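Local coordinates for devB protein (Vibrio cholerae O1 biovar eltor str. N16961, PDB 1Y89) that probably hydrolyses 6-phosphogluconolactone to 6-phosphogluconate in the oxidative pentose phosphate pathway, at residues V31-S36 with L62-G67; D68-A73 with S169-V174; L137-D142 with I187-L192; S147-Q152 with S165-G170; A158-V163 with T177-Q182. All blocks are in the same frame, centred on the assembly; numbering follows the deposited sequence.

Interactions 1 and 3 are buried and join parallel neighbours of the central sheet, but unequally: five backbone bonds in interaction 1, which adds an indole-imidazole bond on one face, against two in interaction 3 before the chains part. Interaction 2 takes strand 62-70, already used by interaction 1, to its antiparallel partner 172-176; it is partly buried, and its chemistry is dominated by two arginines around a phosphate. Interaction 4, a surface contact of two loops, stands beside it: Ser147 bonds to Asp68, and Phe149 and His166 pack on Arg173. Interaction 5, partly buried, ties the lead-in to edge strand 161-165 to the start of helix 178-183 through three carbonyl oxygens.

Interaction 1: V31-S36 with L62-G67; sequences VHISLS and LHFWWG
Two neighbouring parallel strands in the middle of the mixed sheet, 31-35 and 62-66, meet here in register, Val31 beside Leu62 through Leu35 beside Trp66. Five backbone bonds join them, from His63 N to Val31 O at one end to Gly67 N to Leu35 O (3.0 Å) at the other. On the face of His32, His63 and Trp65, the indole NE1 of Trp65 donates to His32 ND1 at 3.0 Å, a bent bond (151°). The bond restrains both rings, while His32 CE1 lies over one face of the His63 ring, 3.6 Å from His63 CG. His63 ND1 turns instead to His100, which also stacks on Trp65. The face of Ile33, Leu35, Leu62, Phe64 and Trp66 is apolar. Leu35, with CG anti to its carbonyl carbon (chi1 -61°), brings CD1 to Phe64 CD1 at 3.7 Å, and its CB sits over the five-membered ring of Trp66 in a CH-pi contact. Trp66 NE1 is satisfied by a water that it shares with Ser36 O. Helix 10-25 covers Ile33 and Leu62 on this side; helix 108-122 packs on Trp65 on the other. Parallel strands sandwiched between helices in this way are characteristic of an alpha/beta fold.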
# COMPACT_ATOMS: atom_id res chain seq x y z
N VAL A 31 -19.76 -5.43 -5.69
CA VAL A 31 -18.39 -5.01 -5.95
C VAL A 31 -18.05 -5.60 -7.33
O VAL A 31 -18.17 -6.82 -7.54
CB VAL A 31 -17.39 -5.54 -4.88
CG1 VAL A 31 -15.92 -5.12 -5.21
CG2 VAL A 31 -17.83 -5.08 -3.46
N HIS A 32 -17.68 -4.71 -8.25
CA HIS A 32 -17.34 -5.11 -9.62
C HIS A 32 -15.83 -5.22 -9.78
O HIS A 32 -15.09 -4.20 -9.61
CB HIS A 32 -17.97 -4.12 -10.59
CG HIS A 32 -19.46 -4.21 -10.59
ND1 HIS A 32 -20.13 -5.22 -11.25
CD2 HIS A 32 -20.40 -3.47 -9.96
CE1 HIS A 32 -21.43 -5.08 -11.05
NE2 HIS A 32 -21.62 -4.02 -10.27
N ILE A 33 -15.40 -6.44 -10.11
CA ILE A 33 -13.99 -6.78 -10.19
C ILE A 33 -13.68 -7.26 -11.61
O ILE A 33 -14.39 -8.09 -12.17
CB ILE A 33 -13.58 -7.83 -9.13
CG1 ILE A 33 -13.87 -7.24 -7.72
CG2 ILE A 33 -12.05 -8.26 -9.30
CD1 ILE A 33 -13.93 -8.24 -6.65
N SER A 34 -12.62 -6.70 -12.19
CA SER A 34 -12.18 -7.11 -13.52
C SER A 34 -10.94 -8.03 -13.42
O SER A 34 -9.92 -7.67 -12.79
CB SER A 34 -11.86 -5.88 -14.36
OG SER A 34 -11.32 -6.27 -15.61
N LEU A 35 -11.02 -9.20 -14.06
CA LEU A 35 -9.97 -10.22 -13.97
C LEU A 35 -9.12 -10.28 -15.22
O LEU A 35 -9.65 -10.24 -16.32
CB LEU A 35 -10.60 -11.59 -13.74
CG LEU A 35 -11.43 -11.79 -12.46
CD1 LEU A 35 -12.03 -13.19 -12.44
CD2 LEU A 35 -10.53 -11.59 -11.21
N SER A 36 -7.80 -10.42 -15.02
CA SER A 36 -6.85 -10.74 -16.08
C SER A 36 -6.64 -12.26 -16.03
O SER A 36 -7.07 -12.92 -15.05
CB SER A 36 -5.53 -9.99 -15.84
OG SER A 36 -5.15 -10.17 -14.49
N LEU A 62 -19.89 -10.30 -5.03
CA LEU A 62 -18.82 -10.03 -6.00
C LEU A 62 -19.30 -10.28 -7.42
O LEU A 62 -20.03 -11.22 -7.67
CB LEU A 62 -17.58 -10.92 -5.72
CG LEU A 62 -16.91 -10.85 -4.34
CD1 LEU A 62 -15.61 -11.64 -4.30
CD2 LEU A 62 -16.66 -9.41 -3.92
N HIS A 63 -18.92 -9.40 -8.35
CA HIS A 63 -19.22 -9.57 -9.76
C HIS A 63 -17.92 -9.61 -10.52
O HIS A 63 -17.09 -8.70 -10.38
CB HIS A 63 -20.11 -8.40 -10.26
CG HIS A 63 -21.49 -8.46 -9.70
ND1 HIS A 63 -22.58 -8.89 -10.43
CD2 HIS A 63 -21.95 -8.24 -8.44
CE1 HIS A 63 -23.66 -8.87 -9.67
NE2 HIS A 63 -23.30 -8.49 -8.45
N PHE A 64 -17.72 -10.66 -11.30
CA PHE A 64 -16.48 -10.79 -12.05
C PHE A 64 -16.69 -10.50 -13.51
O PHE A 64 -17.64 -11.03 -14.13
CB PHE A 64 -15.86 -12.20 -11.90
CG PHE A 64 -15.30 -12.45 -10.53
CD1 PHE A 64 -14.35 -11.60 -9.99
CD2 PHE A 64 -15.74 -13.52 -9.79
CE1 PHE A 64 -13.82 -11.83 -8.69
CE2 PHE A 64 -15.23 -13.75 -8.50
CZ PHE A 64 -14.27 -12.90 -7.95
N TRP A 65 -15.78 -9.68 -14.03
CA TRP A 65 -15.74 -9.32 -15.44
C TRP A 65 -14.30 -9.58 -15.86
O TRP A 65 -13.47 -9.90 -15.01
CB TRP A 65 -16.07 -7.84 -15.64
CG TRP A 65 -17.40 -7.42 -15.07
CD1 TRP A 65 -17.68 -7.18 -13.73
CD2 TRP A 65 -18.59 -7.13 -15.79
NE1 TRP A 65 -19.00 -6.79 -13.60
CE2 TRP A 65 -19.56 -6.72 -14.84
CE3 TRP A 65 -18.92 -7.15 -17.15
CZ2 TRP A 65 -20.85 -6.38 -15.21
CZ3 TRP A 65 -20.22 -6.80 -17.52
CH2 TRP A 65 -21.17 -6.42 -16.54
N TRP A 66 -14.03 -9.48 -17.16
CA TRP A 66 -12.70 -9.67 -17.73
C TRP A 66 -12.15 -8.41 -18.36
O TRP A 66 -12.89 -7.74 -19.12
CB TRP A 66 -12.69 -10.86 -18.72
CG TRP A 66 -12.52 -12.13 -17.92
CD1 TRP A 66 -11.36 -12.81 -17.67
CD2 TRP A 66 -13.54 -12.79 -17.17
NE1 TRP A 66 -11.60 -13.86 -16.83
CE2 TRP A 66 -12.93 -13.86 -16.49
CE3 TRP A 66 -14.92 -12.56 -16.99
CZ2 TRP A 66 -13.66 -14.75 -15.67
CZ3 TRP A 66 -15.65 -13.44 -16.16
CH2 TRP A 66 -15.01 -14.50 -15.50
N GLY A 67 -10.89 -8.08 -18.05
CA GLY A 67 -10.25 -6.93 -18.74
C GLY A 67 -10.04 -7.27 -20.22
O GLY A 67 -10.00 -6.40 -21.10
O HOH W 1 -9.00 -14.73 -15.91

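Interaction 2: D68-A73 with S169-V174; sequences DERCVA and SGQLRV. With PO4 (phosphate ion), chain C.
Strands 68-70 and 172-174 run antiparallel, with Glu69 and Val174 as a hydrogen-bonded pair joined by two backbone bonds of 3.0 Å, Glu69 N to Val174 O and Val174 N to Glu69 O, and Arg70 facing Arg173 as the non-hydrogen-bonded pair. Beyond them Cys71, the centre of an inverse gamma turn, donates its N to Leu172 O, and its side chain lies against Leu172 CB and Val174 CG2. Strand 172-176 is the antiparallel neighbour at which the mixed sheet leaves its parallel part. Arg70 and Arg173 lie side by side and point the same way, each chain bent at chi2, and converge on a phosphate ion, probably from the crystallisation liquor. Arg173 meets it edge-on with two nearly straight bonds, NH1 to O1 at 2.9 Å and NH2 to O4 at 2.8 Å; Arg70 NH2 adds one to O3 at 3.1 Å. His144 also binds the ion, consistent with a pocket for the substrate phosphate in this family. Gln171 OE1 holds the Arg173 guanidinium, accepting from both NE (2.8 Å) and NH2 (3.0 Å), and rests against Arg70 CG. Asp68 OD2 gives Arg173 a long, purely electrostatic partner; its hydrogen bond goes to Ser147 OG. Arg70 NH1 is taken by Glu78 O.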
# COMPACT_ATOMS: atom_id res chain seq x y z
N ASP A 68 -9.85 -8.55 -20.51
CA ASP A 68 -9.80 -9.02 -21.90
C ASP A 68 -10.11 -10.51 -21.93
O ASP A 68 -9.99 -11.20 -20.89
CB ASP A 68 -8.43 -8.69 -22.59
CG ASP A 68 -7.24 -9.48 -22.03
OD1 ASP A 68 -7.11 -9.60 -20.79
OD2 ASP A 68 -6.41 -9.96 -22.85
N GLU A 69 -10.44 -11.00 -23.12
CA GLU A 69 -10.76 -12.39 -23.35
C GLU A 69 -10.32 -12.74 -24.77
O GLU A 69 -10.44 -11.91 -25.68
CB GLU A 69 -12.26 -12.65 -23.20
CG GLU A 69 -12.69 -14.12 -23.39
CD GLU A 69 -11.96 -15.07 -22.44
OE1 GLU A 69 -10.83 -15.53 -22.79
OE2 GLU A 69 -12.51 -15.32 -21.34
N ARG A 70 -9.81 -13.97 -24.93
CA ARG A 70 -9.43 -14.52 -26.21
C ARG A 70 -10.70 -14.99 -26.93
O ARG A 70 -11.62 -15.55 -26.31
CB ARG A 70 -8.44 -15.68 -26.04
CG ARG A 70 -7.04 -15.24 -25.55
CD ARG A 70 -7.00 -14.88 -24.06
NE ARG A 70 -5.61 -14.73 -23.58
CZ ARG A 70 -4.79 -15.74 -23.28
NH1 ARG A 70 -5.20 -17.02 -23.38
NH2 ARG A 70 -3.54 -15.48 -22.87
N CYS A 71 -10.77 -14.72 -28.22
CA CYS A 71 -11.99 -15.02 -28.97
C CYS A 71 -12.01 -16.49 -29.31
O CYS A 71 -11.96 -16.87 -30.49
CB CYS A 71 -12.12 -14.11 -30.21
SG CYS A 71 -12.43 -12.43 -29.67
N VAL A 72 -12.11 -17.30 -28.25
CA VAL A 72 -12.18 -18.76 -28.37
C VAL A 72 -13.32 -19.25 -27.49
O VAL A 72 -13.78 -18.51 -26.59
CB VAL A 72 -10.85 -19.48 -27.94
CG1 VAL A 72 -9.67 -19.19 -28.94
CG2 VAL A 72 -10.45 -19.17 -26.46
N ALA A 73 -13.79 -20.48 -27.74
CA ALA A 73 -14.84 -21.09 -26.92
C ALA A 73 -14.43 -21.12 -25.43
O ALA A 73 -13.24 -21.23 -25.11
CB ALA A 73 -15.18 -22.51 -27.41
N SER A 169 0.48 -13.42 -33.18
CA SER A 169 -0.29 -14.55 -33.74
C SER A 169 -1.51 -14.11 -34.55
O SER A 169 -2.04 -14.86 -35.36
CB SER A 169 -0.76 -15.46 -32.61
OG SER A 169 -1.70 -14.73 -31.81
N GLY A 170 -1.97 -12.88 -34.33
CA GLY A 170 -3.18 -12.41 -34.97
C GLY A 170 -4.43 -12.89 -34.25
O GLY A 170 -5.54 -12.59 -34.67
N GLN A 171 -4.25 -13.60 -33.15
CA GLN A 171 -5.39 -14.10 -32.39
C GLN A 171 -6.23 -12.91 -31.95
O GLN A 171 -5.71 -11.94 -31.40
CB GLN A 171 -4.90 -14.86 -31.16
CG GLN A 171 -6.06 -15.38 -30.27
CD GLN A 171 -5.56 -15.76 -28.89
OE1 GLN A 171 -4.95 -14.95 -28.17
NE2 GLN A 171 -5.77 -17.03 -28.54
N LEU A 172 -7.54 -12.99 -32.18
CA LEU A 172 -8.46 -11.92 -31.79
C LEU A 172 -8.82 -11.96 -30.31
O LEU A 172 -8.99 -13.04 -29.75
CB LEU A 172 -9.75 -11.99 -32.62
CG LEU A 172 -9.52 -11.74 -34.12
CD1 LEU A 172 -10.82 -11.96 -34.85
CD2 LEU A 172 -8.93 -10.33 -34.37
N ARG A 173 -8.92 -10.77 -29.70
CA ARG A 173 -9.39 -10.60 -28.32
C ARG A 173 -10.41 -9.49 -28.27
O ARG A 173 -10.36 -8.55 -29.08
CB ARG A 173 -8.23 -10.13 -27.42
CG ARG A 173 -7.22 -11.26 -27.06
CD ARG A 173 -5.97 -11.15 -27.87
NE ARG A 173 -5.06 -12.24 -27.50
CZ ARG A 173 -4.22 -12.22 -26.46
NH1 ARG A 173 -4.12 -11.15 -25.69
NH2 ARG A 173 -3.46 -13.28 -26.20
N VAL A 174 -11.29 -9.56 -27.27
CA VAL A 174 -12.14 -8.42 -26.88
C VAL A 174 -11.50 -7.84 -25.61
O VAL A 174 -11.17 -8.59 -24.70
CB VAL A 174 -13.60 -8.86 -26.62
CG1 VAL A 174 -14.43 -7.71 -25.99
CG2 VAL A 174 -14.22 -9.37 -27.93
P PO4 C . -1.58 -12.28 -23.01
O1 PO4 C . -2.24 -10.98 -23.46
O2 PO4 C . -0.21 -11.97 -22.57
O3 PO4 C . -2.45 -12.78 -21.92
O4 PO4 C . -1.55 -13.19 -24.18

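Interaction 3: L137-D142 with I187-L192; sequences LGVGAD and ISYLVL. With PO4 (phosphate ion), chain E.
Leu137 and Tyr189 pair across two parallel strands, and their side chains lie alongside each other and point the same way. With CG anti to its carbonyl carbon (chi1 -66°), Leu137 sends CD1 along the phenol to within 3.5 Å of Tyr189 CE1, while Leu137 CB approaches Tyr189 CD1. The tyrosine has the same first torsion (chi1 -68°), which brings its ring alongside the leucine. Val139 comes at the ring from farther along, its side chain crossing that of Tyr189 at about a right angle: its CG2 is 3.5 Å from Tyr189 CD1 and 3.6 Å from Val191 CG2. One methyl thus touches both the ring and Val191. The Gly138 carbonyl oxygen lies in the plane of the tyrosine ring, at its edge. Backbone bonds hold the strands together where Leu137 N donates to Ser188 O (2.9 Å) and Leu190 N to Leu137 O (2.8 Å). Past this point segment 137-142 diverges, and a water bridges Val139 N and Leu190 O. Loops leaving the C-terminal ends of parallel strands commonly carry the ligand sites of Rossmann-like alpha/beta sheets; here Ala141 N bonds to O2 of a phosphate at 2.8 Å, though that ion probably comes from the crystallisation liquor. Trp227 of strand 224-230 stacks on Tyr189, whose hydroxyl bonds to Ile218 O. Helix 214-217 touches Val139 and Tyr189 through Ala215, and helix 10-25 packs on Leu190.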
# COMPACT_ATOMS: atom_id res chain seq x y z
N LEU A 137 -4.61 -6.42 -13.36
CA LEU A 137 -4.00 -6.29 -14.68
C LEU A 137 -2.69 -7.03 -14.72
O LEU A 137 -2.02 -7.20 -13.68
CB LEU A 137 -3.74 -4.81 -15.04
CG LEU A 137 -5.04 -4.02 -15.21
CD1 LEU A 137 -4.70 -2.51 -15.27
CD2 LEU A 137 -5.78 -4.46 -16.52
N GLY A 138 -2.33 -7.49 -15.93
CA GLY A 138 -1.01 -8.04 -16.22
C GLY A 138 -0.14 -7.02 -16.92
O GLY A 138 -0.63 -5.97 -17.44
N VAL A 139 1.17 -7.31 -16.96
CA VAL A 139 2.06 -6.54 -17.82
C VAL A 139 2.93 -7.50 -18.65
O VAL A 139 3.70 -8.23 -18.08
CB VAL A 139 2.97 -5.63 -16.98
CG1 VAL A 139 3.93 -4.82 -17.90
CG2 VAL A 139 2.13 -4.70 -16.12
N GLY A 140 2.79 -7.48 -19.98
CA GLY A 140 3.56 -8.39 -20.82
C GLY A 140 5.00 -7.97 -20.92
O GLY A 140 5.38 -6.87 -20.45
N ALA A 141 5.83 -8.83 -21.54
CA ALA A 141 7.24 -8.50 -21.73
C ALA A 141 7.38 -7.28 -22.66
O ALA A 141 8.39 -6.61 -22.62
CB ALA A 141 8.07 -9.74 -22.28
N ASP A 142 6.32 -7.00 -23.46
CA ASP A 142 6.24 -5.84 -24.38
C ASP A 142 5.53 -4.64 -23.74
O ASP A 142 5.28 -3.61 -24.40
CB ASP A 142 5.52 -6.23 -25.68
CG ASP A 142 4.04 -6.58 -25.44
OD1 ASP A 142 3.65 -6.81 -24.26
OD2 ASP A 142 3.29 -6.63 -26.43
N ILE A 187 -6.69 0.07 -9.79
CA ILE A 187 -6.17 -0.90 -10.74
C ILE A 187 -4.84 -1.38 -10.19
O ILE A 187 -4.11 -0.61 -9.57
CB ILE A 187 -6.04 -0.33 -12.21
CG1 ILE A 187 -4.86 0.65 -12.32
CG2 ILE A 187 -7.38 0.37 -12.67
CD1 ILE A 187 -4.62 1.23 -13.79
N SER A 188 -4.55 -2.65 -10.41
CA SER A 188 -3.41 -3.28 -9.77
C SER A 188 -2.69 -4.13 -10.78
O SER A 188 -3.24 -5.14 -11.21
CB SER A 188 -3.83 -4.18 -8.57
OG SER A 188 -4.68 -3.49 -7.66
N TYR A 189 -1.49 -3.70 -11.15
CA TYR A 189 -0.64 -4.46 -12.07
C TYR A 189 0.11 -5.52 -11.29
O TYR A 189 0.82 -5.19 -10.34
CB TYR A 189 0.36 -3.53 -12.75
CG TYR A 189 -0.26 -2.54 -13.70
CD1 TYR A 189 -0.69 -2.96 -14.97
CD2 TYR A 189 -0.39 -1.18 -13.36
CE1 TYR A 189 -1.25 -2.09 -15.87
CE2 TYR A 189 -0.97 -0.26 -14.26
CZ TYR A 189 -1.37 -0.72 -15.52
OH TYR A 189 -1.94 0.13 -16.44
N LEU A 190 -0.11 -6.79 -11.64
CA LEU A 190 0.40 -7.92 -10.87
C LEU A 190 1.57 -8.45 -11.69
O LEU A 190 1.38 -9.05 -12.76
CB LEU A 190 -0.67 -9.00 -10.68
CG LEU A 190 -2.02 -8.51 -10.12
CD1 LEU A 190 -3.00 -9.71 -9.96
CD2 LEU A 190 -1.83 -7.71 -8.79
N VAL A 191 2.79 -8.20 -11.19
CA VAL A 191 3.98 -8.37 -12.03
C VAL A 191 5.00 -9.17 -11.24
O VAL A 191 5.72 -8.60 -10.42
CB VAL A 191 4.58 -7.01 -12.45
CG1 VAL A 191 5.73 -7.23 -13.44
CG2 VAL A 191 3.49 -6.13 -13.09
N LEU A 192 5.04 -10.48 -11.50
CA LEU A 192 5.83 -11.42 -10.73
C LEU A 192 6.86 -12.15 -11.57
O LEU A 192 6.61 -12.47 -12.74
CB LEU A 192 4.91 -12.45 -10.05
CG LEU A 192 4.29 -11.98 -8.73
CD1 LEU A 192 3.46 -10.72 -8.83
CD2 LEU A 192 3.47 -13.09 -8.11
P PO4 E . 4.13 -11.31 -23.24
O1 PO4 E . 4.30 -9.99 -24.00
O2 PO4 E . 4.78 -11.36 -21.87
O3 PO4 E . 2.66 -11.59 -23.04
O4 PO4 E . 4.72 -12.41 -24.11
O HOH W 2 2.12 -9.49 -15.36

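Interaction 4: S147-Q152 with S165-G170; sequences SLFPGQ and SHPESG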
# COMPACT_ATOMS: atom_id res chain seq x y z
N SER A 147 -5.73 -6.37 -23.49
CA SER A 147 -5.27 -6.67 -24.87
C SER A 147 -5.03 -5.37 -25.63
O SER A 147 -5.37 -5.22 -26.84
CB SER A 147 -6.25 -7.61 -25.63
OG SER A 147 -6.01 -8.97 -25.24
N LEU A 148 -4.46 -4.41 -24.89
CA LEU A 148 -4.03 -3.13 -25.39
C LEU A 148 -2.53 -3.23 -25.60
O LEU A 148 -1.77 -3.25 -24.63
CB LEU A 148 -4.34 -2.04 -24.34
CG LEU A 148 -5.83 -1.93 -23.99
CD1 LEU A 148 -6.04 -0.92 -22.83
CD2 LEU A 148 -6.68 -1.61 -25.25
N PHE A 149 -2.13 -3.33 -26.87
CA PHE A 149 -0.74 -3.62 -27.23
C PHE A 149 -0.02 -2.35 -27.69
O PHE A 149 -0.66 -1.46 -28.27
CB PHE A 149 -0.70 -4.69 -28.33
CG PHE A 149 -1.09 -6.07 -27.82
CD1 PHE A 149 -0.14 -6.89 -27.22
CD2 PHE A 149 -2.40 -6.53 -27.96
CE1 PHE A 149 -0.51 -8.17 -26.76
CE2 PHE A 149 -2.78 -7.80 -27.50
CZ PHE A 149 -1.84 -8.60 -26.87
N PRO A 150 1.30 -2.29 -27.46
CA PRO A 150 2.08 -1.10 -27.85
C PRO A 150 1.95 -0.82 -29.35
O PRO A 150 1.94 -1.74 -30.15
CB PRO A 150 3.54 -1.47 -27.49
CG PRO A 150 3.53 -2.95 -27.12
CD PRO A 150 2.12 -3.33 -26.81
N GLY A 151 1.81 0.45 -29.70
CA GLY A 151 1.65 0.85 -31.11
C GLY A 151 0.26 0.63 -31.69
O GLY A 151 -0.04 1.16 -32.77
N GLN A 152 -0.58 -0.16 -31.03
CA GLN A 152 -1.92 -0.43 -31.56
C GLN A 152 -3.04 0.00 -30.63
O GLN A 152 -4.21 -0.24 -30.93
CB GLN A 152 -2.07 -1.88 -32.07
CG GLN A 152 -1.75 -3.01 -31.11
CD GLN A 152 -2.01 -4.44 -31.72
OE1 GLN A 152 -2.95 -5.15 -31.31
NE2 GLN A 152 -1.20 -4.83 -32.70
N SER A 165 -6.06 -7.50 -32.07
CA SER A 165 -5.43 -8.75 -32.52
C SER A 165 -4.05 -8.84 -31.93
O SER A 165 -3.32 -7.84 -31.86
CB SER A 165 -5.43 -8.90 -34.03
OG SER A 165 -4.50 -8.03 -34.58
N HIS A 166 -3.71 -10.03 -31.42
CA HIS A 166 -2.40 -10.23 -30.86
C HIS A 166 -1.36 -9.90 -31.95
O HIS A 166 -1.46 -10.39 -33.09
CB HIS A 166 -2.24 -11.66 -30.38
CG HIS A 166 -1.05 -11.85 -29.50
ND1 HIS A 166 0.23 -11.94 -30.00
CD2 HIS A 166 -0.93 -11.91 -28.14
CE1 HIS A 166 1.09 -12.05 -29.00
NE2 HIS A 166 0.41 -12.05 -27.86
N PRO A 167 -0.35 -9.08 -31.62
CA PRO A 167 0.60 -8.65 -32.64
C PRO A 167 1.47 -9.78 -33.19
O PRO A 167 2.00 -9.66 -34.30
CB PRO A 167 1.48 -7.62 -31.92
CG PRO A 167 0.90 -7.45 -30.56
CD PRO A 167 -0.09 -8.49 -30.29
N GLU A 168 1.62 -10.87 -32.43
CA GLU A 168 2.43 -11.99 -32.90
C GLU A 168 1.64 -13.03 -33.70
O GLU A 168 2.08 -13.47 -34.78
CB GLU A 168 3.16 -12.65 -31.72
CG GLU A 168 4.26 -13.69 -32.16
CD GLU A 168 5.57 -13.03 -32.65
OE1 GLU A 168 5.67 -11.79 -32.58
OE2 GLU A 168 6.51 -13.76 -33.07
N SER A 169 0.48 -13.42 -33.18
CA SER A 169 -0.29 -14.55 -33.74
C SER A 169 -1.51 -14.11 -34.55
O SER A 169 -2.04 -14.86 -35.36
CB SER A 169 -0.76 -15.46 -32.61
OG SER A 169 -1.70 -14.73 -31.81
N GLY A 170 -1.97 -12.88 -34.33
CA GLY A 170 -3.18 -12.41 -34.97
C GLY A 170 -4.43 -12.89 -34.25
O GLY A 170 -5.54 -12.59 -34.67
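This is a surface contact between two loops, mostly aromatic and apolar: segment 147-152 lies in the connection between strands 134-137 and 161-165, and segment 165-170 forms the turn from strand 161-165 into strand 172-176. Its centre is Phe149. Pro167 CD sits almost directly over the middle of the Phe149 ring, 3.4 Å from its centroid and 11° off the normal, a close CH-pi contact, and Pro167 CG leans on Phe149 CD1 at 3.5 Å. The same ring turns an edge to the face of the His166 imidazole in a T-shaped pair, centroids 5.1 Å apart and planes at 66°, with Phe149 CZ nearest His166 CD2 at 3.7 Å. His166 brings its ring here by placing CG anti to the backbone N (chi1 -166°), which carries the side chain back although its first bond leads away from Phe149. The loop of His166 is a beta-hairpin connection between two adjacent antiparallel strands; within the loop Gly170 N donates to His166 O at 2.8 Å. Glu168 N donates to His166 ND1 at 3.0 Å, from a little out of the ring plane, which restrains the imidazole. In the other segment Gln152 N bonds to Phe149 O, closing a beta turn that runs from Phe149 through Pro150 and Gly151. His144 stacks on Phe149, and Arg173, which binds a phosphate ion, touches both Phe149 and His166.

Interaction 5: A158-V163 with T177-Q182; sequences ANLSVV and TAKVLQ
Three successive carbonyl oxygens of segment 158-163 are each met by a donor from the start of helix 178-183. Lys179, its chain fully extended, carries NZ to Ala158 O at 2.7 Å, approaching well off the line of the carbonyl (C=O...N angle 121°). The hydroxyl of Thr177 gives its proton to Asn159 O, also at 2.7 Å, and Thr177 N donates to Leu160 O at 3.1 Å from above the carbonyl plane. Thr177 is the N-cap residue of the helix, and its OG1, set between the backbone N and the carbonyl carbon (chi1 56°), is turned to the chain just before the strand. The contact thus fastens the lead-in to edge strand 161-165 to the helix that follows its neighbour, strand 172-176. Two apolar touches accompany the bonds: Val180 CG2 meets Leu160 CB at 3.8 Å, and Thr177 CG2 rests against Val162 CB at 4.0 Å. Ser161 OG bonds to Ala112 O of helix 108-122, which also packs on Leu160 through Met119.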
# COMPACT_ATOMS: atom_id res chain seq x y z
N ALA A 158 -13.15 6.49 -27.22
CA ALA A 158 -14.30 6.83 -26.36
C ALA A 158 -15.20 5.62 -26.04
O ALA A 158 -16.08 5.68 -25.14
CB ALA A 158 -15.11 7.98 -26.97
N ASN A 159 -15.01 4.52 -26.78
CA ASN A 159 -15.73 3.28 -26.51
C ASN A 159 -15.23 2.60 -25.23
O ASN A 159 -14.13 2.90 -24.73
CB ASN A 159 -15.62 2.30 -27.68
CG ASN A 159 -16.23 2.81 -28.97
OD1 ASN A 159 -15.75 2.49 -30.06
ND2 ASN A 159 -17.32 3.54 -28.86
N LEU A 160 -16.03 1.66 -24.71
CA LEU A 160 -15.67 0.94 -23.49
C LEU A 160 -14.92 -0.36 -23.76
O LEU A 160 -14.29 -0.92 -22.85
CB LEU A 160 -16.91 0.67 -22.61
CG LEU A 160 -17.80 1.88 -22.32
CD1 LEU A 160 -19.03 1.45 -21.52
CD2 LEU A 160 -17.01 2.98 -21.59
N SER A 161 -14.98 -0.84 -25.00
CA SER A 161 -14.29 -2.10 -25.33
C SER A 161 -13.82 -1.98 -26.75
O SER A 161 -14.24 -1.07 -27.48
CB SER A 161 -15.25 -3.27 -25.23
OG SER A 161 -16.32 -3.04 -26.16
N VAL A 162 -12.96 -2.91 -27.16
CA VAL A 162 -12.37 -2.86 -28.48
C VAL A 162 -12.01 -4.27 -28.89
O VAL A 162 -11.67 -5.10 -28.03
CB VAL A 162 -11.11 -1.89 -28.49
CG1 VAL A 162 -9.97 -2.39 -27.56
CG2 VAL A 162 -10.62 -1.61 -29.94
N VAL A 163 -12.07 -4.56 -30.20
CA VAL A 163 -11.49 -5.80 -30.71
C VAL A 163 -10.02 -5.56 -31.02
O VAL A 163 -9.69 -4.59 -31.69
CB VAL A 163 -12.24 -6.35 -31.96
CG1 VAL A 163 -11.54 -7.64 -32.54
CG2 VAL A 163 -13.71 -6.63 -31.61
N THR A 177 -11.17 -0.89 -23.06
CA THR A 177 -10.32 0.18 -23.56
C THR A 177 -9.58 0.86 -22.40
O THR A 177 -9.94 0.65 -21.22
CB THR A 177 -11.14 1.26 -24.27
OG1 THR A 177 -12.15 1.75 -23.37
CG2 THR A 177 -11.77 0.69 -25.54
N ALA A 178 -8.58 1.68 -22.73
CA ALA A 178 -7.82 2.42 -21.69
C ALA A 178 -8.77 3.26 -20.79
O ALA A 178 -8.57 3.37 -19.57
CB ALA A 178 -6.77 3.32 -22.33
N LYS A 179 -9.79 3.83 -21.42
CA LYS A 179 -10.76 4.67 -20.73
C LYS A 179 -11.41 3.97 -19.54
O LYS A 179 -11.60 4.59 -18.47
CB LYS A 179 -11.84 5.07 -21.74
CG LYS A 179 -13.00 5.78 -21.17
CD LYS A 179 -13.93 6.13 -22.38
CE LYS A 179 -15.08 6.94 -21.94
NZ LYS A 179 -15.90 7.47 -23.11
N VAL A 180 -11.77 2.70 -19.71
CA VAL A 180 -12.38 1.98 -18.58
C VAL A 180 -11.35 1.76 -17.45
O VAL A 180 -11.65 1.92 -16.25
CB VAL A 180 -12.98 0.63 -19.05
CG1 VAL A 180 -13.53 -0.16 -17.87
CG2 VAL A 180 -14.08 0.92 -20.15
N LEU A 181 -10.12 1.37 -17.81
CA LEU A 181 -9.08 1.26 -16.77
C LEU A 181 -8.82 2.55 -16.01
O LEU A 181 -8.70 2.55 -14.78
CB LEU A 181 -7.76 0.74 -17.37
CG LEU A 181 -7.58 -0.74 -17.61
CD1 LEU A 181 -8.79 -1.42 -18.29
CD2 LEU A 181 -6.24 -0.99 -18.45
N GLN A 182 -8.76 3.66 -16.74
CA GLN A 182 -8.53 4.97 -16.15
C GLN A 182 -9.68 5.42 -15.23
O GLN A 182 -9.45 6.16 -14.26
CB GLN A 182 -8.30 5.98 -17.29
CG GLN A 182 -7.00 5.78 -18.07
CD GLN A 182 -6.98 6.53 -19.42
OE1 GLN A 182 -8.03 6.75 -20.02
NE2 GLN A 182 -5.78 6.87 -19.91